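Local coordinates for outer membrane porin protein 32 (Delftia acidovorans, PDB 2FGQ) that forms anion-selective channels across the outer membrane as a homotrimeric porin, at residues N120-Q125 and T194-L199; T201-I206 and T226-D231; F7-T12 and T36-L41. All blocks are in the same frame, centred on the assembly; numbering follows the deposited sequence.

How the contacts relate
All three contacts reach one 16-stranded antiparallel beta barrel. Contact 3 comes first along the chain and joins strands 4-17 and 26-48. Contact 1 follows, setting a long loop against the end of strand 183-196, and contact 2 then pairs strands 199-213 and 218-230. The centres of contacts 1 and 2 are about 10 Å apart, and they touch: A122 and N120 both pack on F228. The centre of contact 3 is about 31 Å from that of contact 1 and about 33 Å from that of contact 2, across the chain's centre from the latter. The neighbouring pair ties the loop to the barrel wall, while contact 3 belongs to the wall near the bound malate.

Contact 1 (N120-Q125 and T194-L199); sequences NWAAGQ and TAVGGL
Q125 holds the end of strand 183-196 with its backbone and the turn after it with its side chain. It belongs to the long loop between barrel strands 86-90 and 137-141, which in porins folds into the channel. Facing it, V196 to L199 form a type I' beta turn that closes the hairpin of strands 183-196 and 199-213. Q125 N gives a hydrogen bond to A195 O at 2.9 Å, nearly along the C=O axis. On the same oxygen, G124 CA makes a CA-H...O contact. The Q125 side chain starts beside its backbone N and runs extended through CG (chi2 169°). This carries Q125 OE1 past A195 CB, 3.3 Å away, to the turn. There Q125 OE1 accepts from G198 N at 2.8 Å, the donor tilted from the carbonyl plane. V196 packs against A122: its CG1 is 3.6 Å from A122 O, and its CG2 faces A122 CB. A water accepts from G197 N at 2.9 Å and donates to A123 O at 2.7 Å, joining the two backbones. Behind these, T194 OG1 is hydrogen-bonded to D129 of the same loop. N120 lies further out and shapes the loop from within. Its amide bridges both ends of G124: N120 ND2 donates to G124 O at 2.9 Å, and N120 OD1 takes G124 N at 2.8 Å, in the carbonyl plane on a lone pair.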
ATOM      1  N   ASN A 120     -18.461  14.840   9.968  1.00 12.75           N
ATOM      2  CA  ASN A 120     -18.391  14.657  11.410  1.00 12.49           C
ATOM      3  C   ASN A 120     -18.640  15.983  12.141  1.00 13.67           C
ATOM      4  O   ASN A 120     -17.731  16.642  12.656  1.00 15.01           O
ATOM      5  CB  ASN A 120     -17.041  14.045  11.755  1.00 12.51           C
ATOM      6  CG  ASN A 120     -16.930  13.639  13.193  1.00 12.15           C
ATOM      7  OD1 ASN A 120     -17.907  13.719  13.979  1.00 12.93           O
ATOM      8  ND2 ASN A 120     -15.739  13.137  13.557  1.00 12.65           N
ATOM      9  N   TRP A 121     -19.914  16.301  12.244  1.00 12.87           N
ATOM     10  CA  TRP A 121     -20.362  17.565  12.804  1.00 13.07           C
ATOM     11  C   TRP A 121     -19.995  17.766  14.262  1.00 14.03           C
ATOM     12  O   TRP A 121     -19.925  18.926  14.736  1.00 17.50           O
ATOM     13  CB  TRP A 121     -21.899  17.717  12.646  1.00 12.77           C
ATOM     14  CG  TRP A 121     -22.348  17.870  11.220  1.00 13.17           C
ATOM     15  CD1 TRP A 121     -22.930  16.928  10.440  1.00 13.85           C
ATOM     16  CD2 TRP A 121     -22.241  19.043  10.417  1.00 12.23           C
ATOM     17  NE1 TRP A 121     -23.199  17.435   9.192  1.00 13.34           N
ATOM     18  CE2 TRP A 121     -22.768  18.736   9.147  1.00 12.67           C
ATOM     19  CE3 TRP A 121     -21.736  20.341  10.635  1.00 12.58           C
ATOM     20  CZ2 TRP A 121     -22.826  19.672   8.114  1.00 14.56           C
ATOM     21  CZ3 TRP A 121     -21.778  21.268   9.590  1.00 13.01           C
ATOM     22  CH2 TRP A 121     -22.317  20.924   8.353  1.00 13.32           C
ATOM     23  N   ALA A 122     -19.829  16.652  14.994  1.00 14.30           N
ATOM     24  CA  ALA A 122     -19.660  16.684  16.456  1.00 14.33           C
ATOM     25  C   ALA A 122     -18.282  16.318  16.926  1.00 15.15           C
ATOM     26  O   ALA A 122     -18.072  16.120  18.122  1.00 15.78           O
ATOM     27  CB  ALA A 122     -20.638  15.737  17.091  1.00 14.98           C
ATOM     28  N   ALA A 123     -17.349  16.183  15.999  1.00 15.85           N
ATOM     29  CA  ALA A 123     -16.037  15.609  16.353  1.00 16.21           C
ATOM     30  C   ALA A 123     -16.158  14.276  17.104  1.00 15.70           C
ATOM     31  O   ALA A 123     -15.438  13.975  18.084  1.00 15.95           O
ATOM     32  CB  ALA A 123     -15.158  16.631  17.142  1.00 18.31           C
ATOM     33  N   GLY A 124     -17.049  13.428  16.601  1.00 15.17           N
ATOM     34  CA  GLY A 124     -17.091  12.045  17.038  1.00 14.54           C
ATOM     35  C   GLY A 124     -15.749  11.355  16.859  1.00 13.58           C
ATOM     36  O   GLY A 124     -14.953  11.686  15.968  1.00 13.66           O
ATOM     37  N   GLN A 125     -15.514  10.383  17.718  1.00 13.72           N
ATOM     38  CA  GLN A 125     -14.231   9.687  17.815  1.00 13.92           C
ATOM     39  C   GLN A 125     -14.146   8.347  17.061  1.00 14.65           C
ATOM     40  O   GLN A 125     -13.109   7.636  17.128  1.00 17.51           O
ATOM     41  CB  GLN A 125     -13.925   9.482  19.306  1.00 13.56           C
ATOM     42  CG  GLN A 125     -13.732  10.773  20.054  1.00 14.23           C
ATOM     43  CD  GLN A 125     -13.699  10.578  21.548  1.00 13.89           C
ATOM     44  OE1 GLN A 125     -14.741  10.320  22.153  1.00 15.77           O
ATOM     45  NE2 GLN A 125     -12.512  10.632  22.129  1.00 19.54           N
ATOM     46  N   THR A 194     -21.065   5.888  18.588  1.00 11.58           N
ATOM     47  CA  THR A 194     -19.801   6.563  18.689  1.00 12.50           C
ATOM     48  C   THR A 194     -19.528   7.094  20.076  1.00 11.54           C
ATOM     49  O   THR A 194     -20.191   6.715  21.042  1.00 12.22           O
ATOM     50  CB  THR A 194     -19.706   7.605  17.594  1.00 12.32           C
ATOM     51  OG1 THR A 194     -18.336   8.067  17.479  1.00 14.81           O
ATOM     52  CG2 THR A 194     -20.612   8.819  17.794  1.00 13.15           C
ATOM     53  N   ALA A 195     -18.533   7.961  20.169  1.00 12.34           N
ATOM     54  CA  ALA A 195     -18.244   8.700  21.394  1.00 13.06           C
ATOM     55  C   ALA A 195     -17.866  10.111  21.028  1.00 13.21           C
ATOM     56  O   ALA A 195     -17.273  10.333  19.976  1.00 13.05           O
ATOM     57  CB  ALA A 195     -17.124   8.010  22.225  1.00 14.63           C
ATOM     58  N   VAL A 196     -18.165  11.051  21.915  1.00 12.69           N
ATOM     59  CA  VAL A 196     -17.716  12.432  21.770  1.00 12.77           C
ATOM     60  C   VAL A 196     -17.120  12.804  23.099  1.00 13.60           C
ATOM     61  O   VAL A 196     -17.765  12.643  24.153  1.00 14.47           O
ATOM     62  CB  VAL A 196     -18.904  13.348  21.475  1.00 13.05           C
ATOM     63  CG1 VAL A 196     -18.389  14.792  21.456  1.00 14.25           C
ATOM     64  CG2 VAL A 196     -19.578  12.963  20.157  1.00 14.58           C
ATOM     65  N   GLY A 197     -15.869  13.246  23.085  1.00 15.00           N
ATOM     66  CA  GLY A 197     -15.171  13.508  24.330  1.00 15.23           C
ATOM     67  C   GLY A 197     -15.099  12.352  25.313  1.00 14.56           C
ATOM     68  O   GLY A 197     -15.051  12.582  26.521  1.00 16.61           O
ATOM     69  N   GLY A 198     -15.080  11.115  24.816  1.00 13.79           N
ATOM     70  CA  GLY A 198     -15.062   9.932  25.629  1.00 14.26           C
ATOM     71  C   GLY A 198     -16.398   9.479  26.194  1.00 13.77           C
ATOM     72  O   GLY A 198     -16.448   8.532  26.959  1.00 15.67           O
ATOM     73  N   LEU A 199     -17.490  10.104  25.773  1.00 13.88           N
ATOM     74  CA  LEU A 199     -18.839   9.780  26.260  1.00 13.84           C
ATOM     75  C   LEU A 199     -19.690   9.186  25.135  1.00 13.17           C
ATOM     76  O   LEU A 199     -19.783   9.761  24.042  1.00 13.16           O
ATOM     77  CB  LEU A 199     -19.528  11.025  26.832  1.00 13.95           C
ATOM     78  CG  LEU A 199     -19.207  11.344  28.309  1.00 16.03           C
ATOM     79  CD1 LEU A 199     -17.758  11.543  28.547  1.00 18.92           C
ATOM     80  CD2 LEU A 199     -19.971  12.621  28.710  1.00 17.89           C
TER
HETATM   81  O   HOH W   1     -14.643  14.279  20.638  1.00 18.46           O

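Contact 2 (T201-I206 and T226-D231); sequences TDRDEI and TKFKRD
D204 O accepts from K227 N at 2.8 Å, in the carbonyl plane, and also takes a CA-H...O contact from T226 CA. D204 N returns a hydrogen bond to K227 O at 2.8 Å, almost straight at 176°. D202 and K229 form the next hydrogen-bonded pair. On the face that holds T201, R203, E205, T226 and F228, R203 carries the side-chain contact. With CG anti to the backbone N (chi1 -177°) and the chain extended to NE, the R203 side chain is laid across the F228 ring. R203 CG sits over the F228 ring face, 3.9 Å from the centroid, as a CH-pi contact. T201 CG2 meets the edge of that ring. T226 CG2 lies over one face of the guanidinium, 3.8 Å from R203 CZ. R203 NH1 makes a salt bridge to E205 OE1 at 2.9 Å, reaching it from above the carboxylate plane. A water links R203 NH2, E205 OE1 and T226 OG1. R203 NE and NH2 also bind the carbonyls of D129 and R119 in the inward loop. Replacing R203 by an alanine would probably leave the E205 carboxylate without its charged mate, the F228 ring without its CH-pi partner, and the D129 and R119 carbonyls without these donors. The whole is an antiparallel beta hairpin of the porin barrel, with this face turned to the loop.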
ATOM      1  N   THR A 201     -22.338   8.143  22.535  1.00 12.87           N
ATOM      2  CA  THR A 201     -23.163   9.059  21.738  1.00 12.45           C
ATOM      3  C   THR A 201     -23.703   8.282  20.542  1.00 12.96           C
ATOM      4  O   THR A 201     -22.987   7.488  19.945  1.00 13.30           O
ATOM      5  CB  THR A 201     -22.317  10.239  21.250  1.00 12.86           C
ATOM      6  OG1 THR A 201     -21.869  11.033  22.359  1.00 14.07           O
ATOM      7  CG2 THR A 201     -23.066  11.202  20.369  1.00 13.62           C
ATOM      8  N   ASP A 202     -24.979   8.460  20.245  1.00 12.26           N
ATOM      9  CA  ASP A 202     -25.571   7.940  19.013  1.00 13.01           C
ATOM     10  C   ASP A 202     -25.472   9.007  17.932  1.00 13.24           C
ATOM     11  O   ASP A 202     -25.752  10.176  18.172  1.00 14.83           O
ATOM     12  CB  ASP A 202     -27.064   7.659  19.183  1.00 13.93           C
ATOM     13  CG  ASP A 202     -27.372   6.502  20.082  1.00 17.27           C
ATOM     14  OD1 ASP A 202     -26.493   5.683  20.412  1.00 18.45           O
ATOM     15  OD2 ASP A 202     -28.537   6.356  20.555  1.00 23.91           O
ATOM     16  N   ARG A 203     -25.138   8.592  16.726  1.00 12.31           N
ATOM     17  CA  ARG A 203     -25.168   9.446  15.565  1.00 12.33           C
ATOM     18  C   ARG A 203     -26.380   9.006  14.745  1.00 12.13           C
ATOM     19  O   ARG A 203     -26.363   7.967  14.090  1.00 13.06           O
ATOM     20  CB  ARG A 203     -23.874   9.288  14.746  1.00 11.91           C
ATOM     21  CG  ARG A 203     -23.755  10.188  13.544  1.00 13.72           C
ATOM     22  CD  ARG A 203     -22.626   9.787  12.615  1.00 13.54           C
ATOM     23  NE  ARG A 203     -22.250  10.824  11.658  1.00 12.81           N
ATOM     24  CZ  ARG A 203     -22.979  11.157  10.588  1.00 13.98           C
ATOM     25  NH1 ARG A 203     -24.097  10.486  10.283  1.00 13.40           N
ATOM     26  NH2 ARG A 203     -22.552  12.122   9.801  1.00 14.95           N
ATOM     27  N   ASP A 204     -27.416   9.837  14.757  1.00 11.88           N
ATOM     28  CA  ASP A 204     -28.686   9.561  14.083  1.00 12.73           C
ATOM     29  C   ASP A 204     -28.767  10.428  12.828  1.00 12.61           C
ATOM     30  O   ASP A 204     -28.488  11.610  12.896  1.00 14.71           O
ATOM     31  CB  ASP A 204     -29.873   9.910  15.010  1.00 13.09           C
ATOM     32  CG  ASP A 204     -29.892   9.113  16.265  1.00 16.48           C
ATOM     33  OD1 ASP A 204     -29.354   7.974  16.265  1.00 16.72           O
ATOM     34  OD2 ASP A 204     -30.455   9.536  17.308  1.00 21.43           O
ATOM     35  N   GLU A 205     -29.166   9.864  11.702  1.00 11.39           N
ATOM     36  CA  GLU A 205     -29.201  10.596  10.446  1.00 11.93           C
ATOM     37  C   GLU A 205     -30.439  10.199   9.661  1.00 11.98           C
ATOM     38  O   GLU A 205     -30.694   9.026   9.414  1.00 12.88           O
ATOM     39  CB  GLU A 205     -27.963  10.230   9.650  1.00 12.64           C
ATOM     40  CG  GLU A 205     -27.658  10.987   8.378  1.00 13.87           C
ATOM     41  CD  GLU A 205     -26.584  10.256   7.587  1.00 18.71           C
ATOM     42  OE1 GLU A 205     -25.407  10.698   7.672  1.00 15.72           O
ATOM     43  OE2 GLU A 205     -26.921   9.216   6.925  1.00 17.53           O
ATOM     44  N   ILE A 206     -31.201  11.201   9.258  1.00 11.86           N
ATOM     45  CA  ILE A 206     -32.341  11.015   8.380  1.00 13.51           C
ATOM     46  C   ILE A 206     -32.110  11.891   7.154  1.00 11.85           C
ATOM     47  O   ILE A 206     -31.775  13.077   7.276  1.00 12.08           O
ATOM     48  CB  ILE A 206     -33.663  11.329   9.095  1.00 15.02           C
ATOM     49  CG1 ILE A 206     -34.828  11.102   8.131  1.00 15.56           C
ATOM     50  CG2 ILE A 206     -33.691  12.738   9.534  1.00 17.94           C
ATOM     51  CD1 ILE A 206     -36.167  11.042   8.784  1.00 20.03           C
ATOM     52  N   THR A 226     -28.808  15.495  10.972  1.00 11.80           N
ATOM     53  CA  THR A 226     -27.840  14.646  11.647  1.00 12.42           C
ATOM     54  C   THR A 226     -27.794  15.077  13.101  1.00 12.72           C
ATOM     55  O   THR A 226     -27.535  16.249  13.395  1.00 14.26           O
ATOM     56  CB  THR A 226     -26.494  14.871  11.020  1.00 12.25           C
ATOM     57  OG1 THR A 226     -26.588  14.581   9.620  1.00 14.92           O
ATOM     58  CG2 THR A 226     -25.497  13.868  11.575  1.00 13.64           C
ATOM     59  N   LYS A 227     -28.049  14.146  14.006  1.00 11.81           N
ATOM     60  CA  LYS A 227     -28.048  14.454  15.432  1.00 14.09           C
ATOM     61  C   LYS A 227     -27.071  13.525  16.142  1.00 13.28           C
ATOM     62  O   LYS A 227     -27.239  12.309  16.089  1.00 15.82           O
ATOM     63  CB  LYS A 227     -29.462  14.230  15.997  1.00 15.84           C
ATOM     64  CG  LYS A 227     -29.656  14.596  17.447  1.00 22.36           C
ATOM     65  CD  LYS A 227     -31.151  14.686  17.911  1.00 27.55           C
ATOM     66  CE  LYS A 227     -32.136  14.125  16.935  1.00 32.50           C
ATOM     67  NZ  LYS A 227     -33.459  13.744  17.655  1.00 37.30           N
ATOM     68  N   PHE A 228     -26.062  14.081  16.805  1.00 12.94           N
ATOM     69  CA  PHE A 228     -25.247  13.325  17.727  1.00 13.72           C
ATOM     70  C   PHE A 228     -25.856  13.513  19.122  1.00 14.04           C
ATOM     71  O   PHE A 228     -25.771  14.600  19.712  1.00 16.21           O
ATOM     72  CB  PHE A 228     -23.801  13.803  17.710  1.00 12.92           C
ATOM     73  CG  PHE A 228     -22.988  13.451  16.469  1.00 13.77           C
ATOM     74  CD1 PHE A 228     -23.103  14.161  15.305  1.00 12.78           C
ATOM     75  CD2 PHE A 228     -22.038  12.452  16.525  1.00 11.52           C
ATOM     76  CE1 PHE A 228     -22.298  13.877  14.189  1.00 13.60           C
ATOM     77  CE2 PHE A 228     -21.179  12.179  15.442  1.00 13.43           C
ATOM     78  CZ  PHE A 228     -21.298  12.888  14.288  1.00 12.79           C
ATOM     79  N   LYS A 229     -26.494  12.476  19.611  1.00 14.30           N
ATOM     80  CA  LYS A 229     -27.246  12.484  20.871  1.00 15.23           C
ATOM     81  C   LYS A 229     -26.442  11.720  21.925  1.00 13.67           C
ATOM     82  O   LYS A 229     -26.257  10.510  21.827  1.00 12.76           O
ATOM     83  CB  LYS A 229     -28.595  11.809  20.660  1.00 17.39           C
ATOM     84  CG  LYS A 229     -29.534  11.937  21.804  1.00 23.78           C
ATOM     85  CD  LYS A 229     -31.006  11.631  21.417  1.00 30.03           C
ATOM     86  CE  LYS A 229     -31.715  10.916  22.558  1.00 34.82           C
ATOM     87  NZ  LYS A 229     -31.560  11.644  23.851  1.00 37.60           N
ATOM     88  N   ARG A 230     -25.936  12.434  22.913  1.00 13.92           N
ATOM     89  CA  ARG A 230     -25.077  11.847  23.926  1.00 14.89           C
ATOM     90  C   ARG A 230     -25.922  11.163  24.971  1.00 14.71           C
ATOM     91  O   ARG A 230     -26.958  11.693  25.384  1.00 16.44           O
ATOM     92  CB  ARG A 230     -24.203  12.971  24.490  1.00 15.48           C
ATOM     93  CG  ARG A 230     -23.174  12.580  25.479  1.00 16.94           C
ATOM     94  CD  ARG A 230     -22.255  13.717  25.818  1.00 16.14           C
ATOM     95  NE  ARG A 230     -22.990  14.801  26.471  1.00 16.02           N
ATOM     96  CZ  ARG A 230     -22.414  15.911  26.959  1.00 16.84           C
ATOM     97  NH1 ARG A 230     -21.114  16.101  26.834  1.00 17.33           N
ATOM     98  NH2 ARG A 230     -23.161  16.855  27.530  1.00 15.96           N
ATOM     99  N   ASP A 231     -25.529   9.956  25.382  1.00 15.48           N
ATOM    100  CA  ASP A 231     -26.342   9.138  26.302  1.00 15.88           C
ATOM    101  C   ASP A 231     -26.667   9.885  27.604  1.00 16.63           C
ATOM    102  O   ASP A 231     -27.794   9.771  28.090  1.00 18.53           O
ATOM    103  CB  ASP A 231     -25.656   7.816  26.677  1.00 16.82           C
ATOM    104  CG  ASP A 231     -25.570   6.818  25.534  1.00 19.28           C
ATOM    105  OD1 ASP A 231     -25.872   7.141  24.358  1.00 25.83           O
ATOM    106  OD2 ASP A 231     -25.188   5.642  25.769  1.00 23.68           O
TER
HETATM  107  O   HOH W   2     -24.639   5.682  22.391  1.00 18.35           O
HETATM  108  O   HOH W   3     -28.233   4.934  23.324  1.00 50.35           O
HETATM  109  O   HOH W   4     -24.680  13.235   8.207  1.00 16.15           O

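Contact 3 (F7-T12 and T36-L41); sequences FGIVDT and TSRLGL. With SO4 (sulfate ion), chain G.
R38 and I9 form an antiparallel hydrogen-bonded pair, and their side chains run side by side. From CB, the R38 chain enters the tight place between backbone N and carbonyl carbon (chi1 73°), which lays CG 3.9 Å from I9 N. R38 CD then reaches the edge of the F7 ring, 4.3 Å from CE2. R38 NE gives a hydrogen bond to T36 O at 2.8 Å, and NH2 gives a second to the same oxygen at 2.9 Å. Both bonds lie in the guanidinium plane and fix its rotation. I9 CD1 lies over one face, 3.6 Å from R38 NE. At the tip, R38 NH1 binds sulfate O3 at 2.7 Å and NH2 binds sulfate O4 at 2.9 Å. The sulfate probably came from the crystallisation liquor. Beyond R38, the F7 ring covers G40, whose CA is 4.0 Å from the ring centroid. R75 lies close to R38 NH1, and T36 OG1 is hydrogen-bonded to the bound D-malate. L39 faces the other way and packs on L41 of a neighbouring subunit. This is a porin barrel hairpin at the trimer interface, and its arginine beside the malate pocket is consistent with an anion-selective channel.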
ATOM      1  N   PHE A   7      -9.434  -1.033 -13.039  1.00 12.89           N
ATOM      2  CA  PHE A   7     -10.006   0.261 -13.389  1.00 12.43           C
ATOM      3  C   PHE A   7      -9.438   1.353 -12.492  1.00 11.28           C
ATOM      4  O   PHE A   7      -8.849   1.091 -11.452  1.00 10.99           O
ATOM      5  CB  PHE A   7     -11.538   0.235 -13.273  1.00 13.53           C
ATOM      6  CG  PHE A   7     -12.019   0.034 -11.867  1.00 13.73           C
ATOM      7  CD1 PHE A   7     -12.151  -1.246 -11.337  1.00 14.69           C
ATOM      8  CD2 PHE A   7     -12.350   1.138 -11.066  1.00 14.87           C
ATOM      9  CE1 PHE A   7     -12.581  -1.422 -10.038  1.00 14.37           C
ATOM     10  CE2 PHE A   7     -12.801   0.961  -9.766  1.00 14.85           C
ATOM     11  CZ  PHE A   7     -12.916  -0.317  -9.255  1.00 15.66           C
ATOM     12  N   GLY A   8      -9.715   2.604 -12.852  1.00 10.83           N
ATOM     13  CA  GLY A   8      -9.302   3.695 -12.015  1.00 11.41           C
ATOM     14  C   GLY A   8      -9.622   5.033 -12.601  1.00 10.71           C
ATOM     15  O   GLY A   8     -10.192   5.162 -13.692  1.00 11.86           O
ATOM     16  N   ILE A   9      -9.271   6.034 -11.807  1.00 10.94           N
ATOM     17  CA  ILE A   9      -9.401   7.441 -12.165  1.00 10.72           C
ATOM     18  C   ILE A   9      -8.231   8.188 -11.569  1.00 11.36           C
ATOM     19  O   ILE A   9      -7.957   8.073 -10.392  1.00 11.14           O
ATOM     20  CB  ILE A   9     -10.731   8.107 -11.653  1.00 11.08           C
ATOM     21  CG1 ILE A   9     -11.961   7.327 -12.097  1.00 11.38           C
ATOM     22  CG2 ILE A   9     -10.787   9.553 -12.097  1.00 12.91           C
ATOM     23  CD1 ILE A   9     -13.277   7.889 -11.602  1.00 14.14           C
ATOM     24  N   VAL A  10      -7.567   9.003 -12.385  1.00 10.82           N
ATOM     25  CA  VAL A  10      -6.633   9.990 -11.854  1.00 10.91           C
ATOM     26  C   VAL A  10      -7.230  11.378 -12.161  1.00 10.86           C
ATOM     27  O   VAL A  10      -7.387  11.758 -13.325  1.00 11.12           O
ATOM     28  CB  VAL A  10      -5.203   9.874 -12.410  1.00 11.46           C
ATOM     29  CG1 VAL A  10      -4.327  10.874 -11.711  1.00 12.15           C
ATOM     30  CG2 VAL A  10      -4.667   8.485 -12.219  1.00 12.52           C
ATOM     31  N   ASP A  11      -7.563  12.084 -11.106  1.00  9.66           N
ATOM     32  CA  ASP A  11      -8.163  13.418 -11.171  1.00  9.28           C
ATOM     33  C   ASP A  11      -7.249  14.309 -10.330  1.00  9.45           C
ATOM     34  O   ASP A  11      -7.128  14.130  -9.109  1.00  9.25           O
ATOM     35  CB  ASP A  11      -9.591  13.377 -10.632  1.00 10.69           C
ATOM     36  CG  ASP A  11     -10.243  14.723 -10.571  1.00 12.53           C
ATOM     37  OD1 ASP A  11      -9.550  15.733 -10.257  1.00 12.00           O
ATOM     38  OD2 ASP A  11     -11.476  14.828 -10.775  1.00 13.93           O
ATOM     39  N   THR A  12      -6.554  15.221 -11.016  1.00  8.67           N
ATOM     40  CA  THR A  12      -5.585  16.114 -10.391  1.00  9.39           C
ATOM     41  C   THR A  12      -5.847  17.523 -10.880  1.00  9.28           C
ATOM     42  O   THR A  12      -6.220  17.733 -12.036  1.00 11.07           O
ATOM     43  CB  THR A  12      -4.161  15.616 -10.692  1.00 10.26           C
ATOM     44  OG1 THR A  12      -4.023  14.313 -10.141  1.00 10.82           O
ATOM     45  CG2 THR A  12      -3.087  16.425 -10.002  1.00 10.09           C
ATOM     46  N   THR A  36     -13.602  11.263  -7.376  1.00 11.73           N
ATOM     47  CA  THR A  36     -12.520  10.799  -6.526  1.00 12.06           C
ATOM     48  C   THR A  36     -11.565   9.891  -7.284  1.00 12.15           C
ATOM     49  O   THR A  36     -11.968   8.926  -7.911  1.00 12.16           O
ATOM     50  CB  THR A  36     -13.059  10.117  -5.273  1.00 12.41           C
ATOM     51  OG1 THR A  36     -13.964  11.008  -4.588  1.00 15.18           O
ATOM     52  CG2 THR A  36     -11.925   9.758  -4.311  1.00 14.07           C
ATOM     53  N   SER A  37     -10.291  10.237  -7.217  1.00  9.56           N
ATOM     54  CA  SER A  37      -9.247   9.424  -7.828  1.00  9.58           C
ATOM     55  C   SER A  37      -9.176   8.083  -7.143  1.00 10.05           C
ATOM     56  O   SER A  37      -9.313   8.000  -5.934  1.00 11.61           O
ATOM     57  CB  SER A  37      -7.873  10.080  -7.720  1.00 10.34           C
ATOM     58  OG  SER A  37      -7.824  11.359  -8.258  1.00 11.08           O
ATOM     59  N   ARG A  38      -8.991   7.043  -7.938  1.00  8.89           N
ATOM     60  CA  ARG A  38      -9.051   5.686  -7.404  1.00  8.77           C
ATOM     61  C   ARG A  38      -8.331   4.696  -8.273  1.00  9.47           C
ATOM     62  O   ARG A  38      -8.067   4.945  -9.453  1.00  9.64           O
ATOM     63  CB  ARG A  38     -10.540   5.269  -7.275  1.00 10.37           C
ATOM     64  CG  ARG A  38     -11.222   4.979  -8.600  1.00 10.88           C
ATOM     65  CD  ARG A  38     -12.756   5.038  -8.547  1.00 11.92           C
ATOM     66  NE  ARG A  38     -13.193   6.391  -8.307  1.00 12.20           N
ATOM     67  CZ  ARG A  38     -14.456   6.779  -8.245  1.00 12.93           C
ATOM     68  NH1 ARG A  38     -15.443   5.884  -8.324  1.00 13.96           N
ATOM     69  NH2 ARG A  38     -14.745   8.065  -8.099  1.00 13.50           N
ATOM     70  N   LEU A  39      -8.073   3.534  -7.679  1.00 10.12           N
ATOM     71  CA  LEU A  39      -7.479   2.382  -8.370  1.00  9.54           C
ATOM     72  C   LEU A  39      -8.169   1.151  -7.787  1.00 10.43           C
ATOM     73  O   LEU A  39      -8.267   1.040  -6.596  1.00 10.07           O
ATOM     74  CB  LEU A  39      -5.970   2.335  -8.177  1.00 10.58           C
ATOM     75  CG  LEU A  39      -5.275   1.114  -8.775  1.00 12.25           C
ATOM     76  CD1 LEU A  39      -5.348   1.116 -10.270  1.00 13.92           C
ATOM     77  CD2 LEU A  39      -3.822   1.123  -8.350  1.00 13.27           C
ATOM     78  N   GLY A  40      -8.672   0.275  -8.643  1.00  9.39           N
ATOM     79  CA  GLY A  40      -9.396  -0.888  -8.180  1.00 10.58           C
ATOM     80  C   GLY A  40      -9.354  -2.062  -9.111  1.00 11.26           C
ATOM     81  O   GLY A  40      -8.978  -1.979 -10.286  1.00 11.10           O
ATOM     82  N   LEU A  41      -9.782  -3.189  -8.543  1.00 10.21           N
ATOM     83  CA  LEU A  41      -9.945  -4.427  -9.258  1.00 12.14           C
ATOM     84  C   LEU A  41     -11.304  -4.963  -8.885  1.00 11.69           C
ATOM     85  O   LEU A  41     -11.644  -4.962  -7.720  1.00 12.15           O
ATOM     86  CB  LEU A  41      -8.888  -5.422  -8.808  1.00 13.84           C
ATOM     87  CG  LEU A  41      -7.428  -5.100  -9.106  1.00 20.58           C
ATOM     88  CD1 LEU A  41      -6.930  -3.756  -8.655  1.00 29.99           C
ATOM     89  CD2 LEU A  41      -6.540  -6.167  -8.505  1.00 23.21           C
TER
HETATM   90  S   SO4 G 601     -18.141   8.181  -8.445  1.00 71.87           S
HETATM   91  O1  SO4 G 601     -17.442   9.035  -9.444  1.00 71.27           O
HETATM   92  O2  SO4 G 601     -19.606   8.576  -8.375  1.00 70.45           O
HETATM   93  O3  SO4 G 601     -17.951   6.725  -8.791  1.00 71.61           O
HETATM   94  O4  SO4 G 601     -17.512   8.356  -7.120  1.00 72.40           O
HETATM   95  O   HOH W   5      -4.934  12.176  -8.178  1.00 10.30           O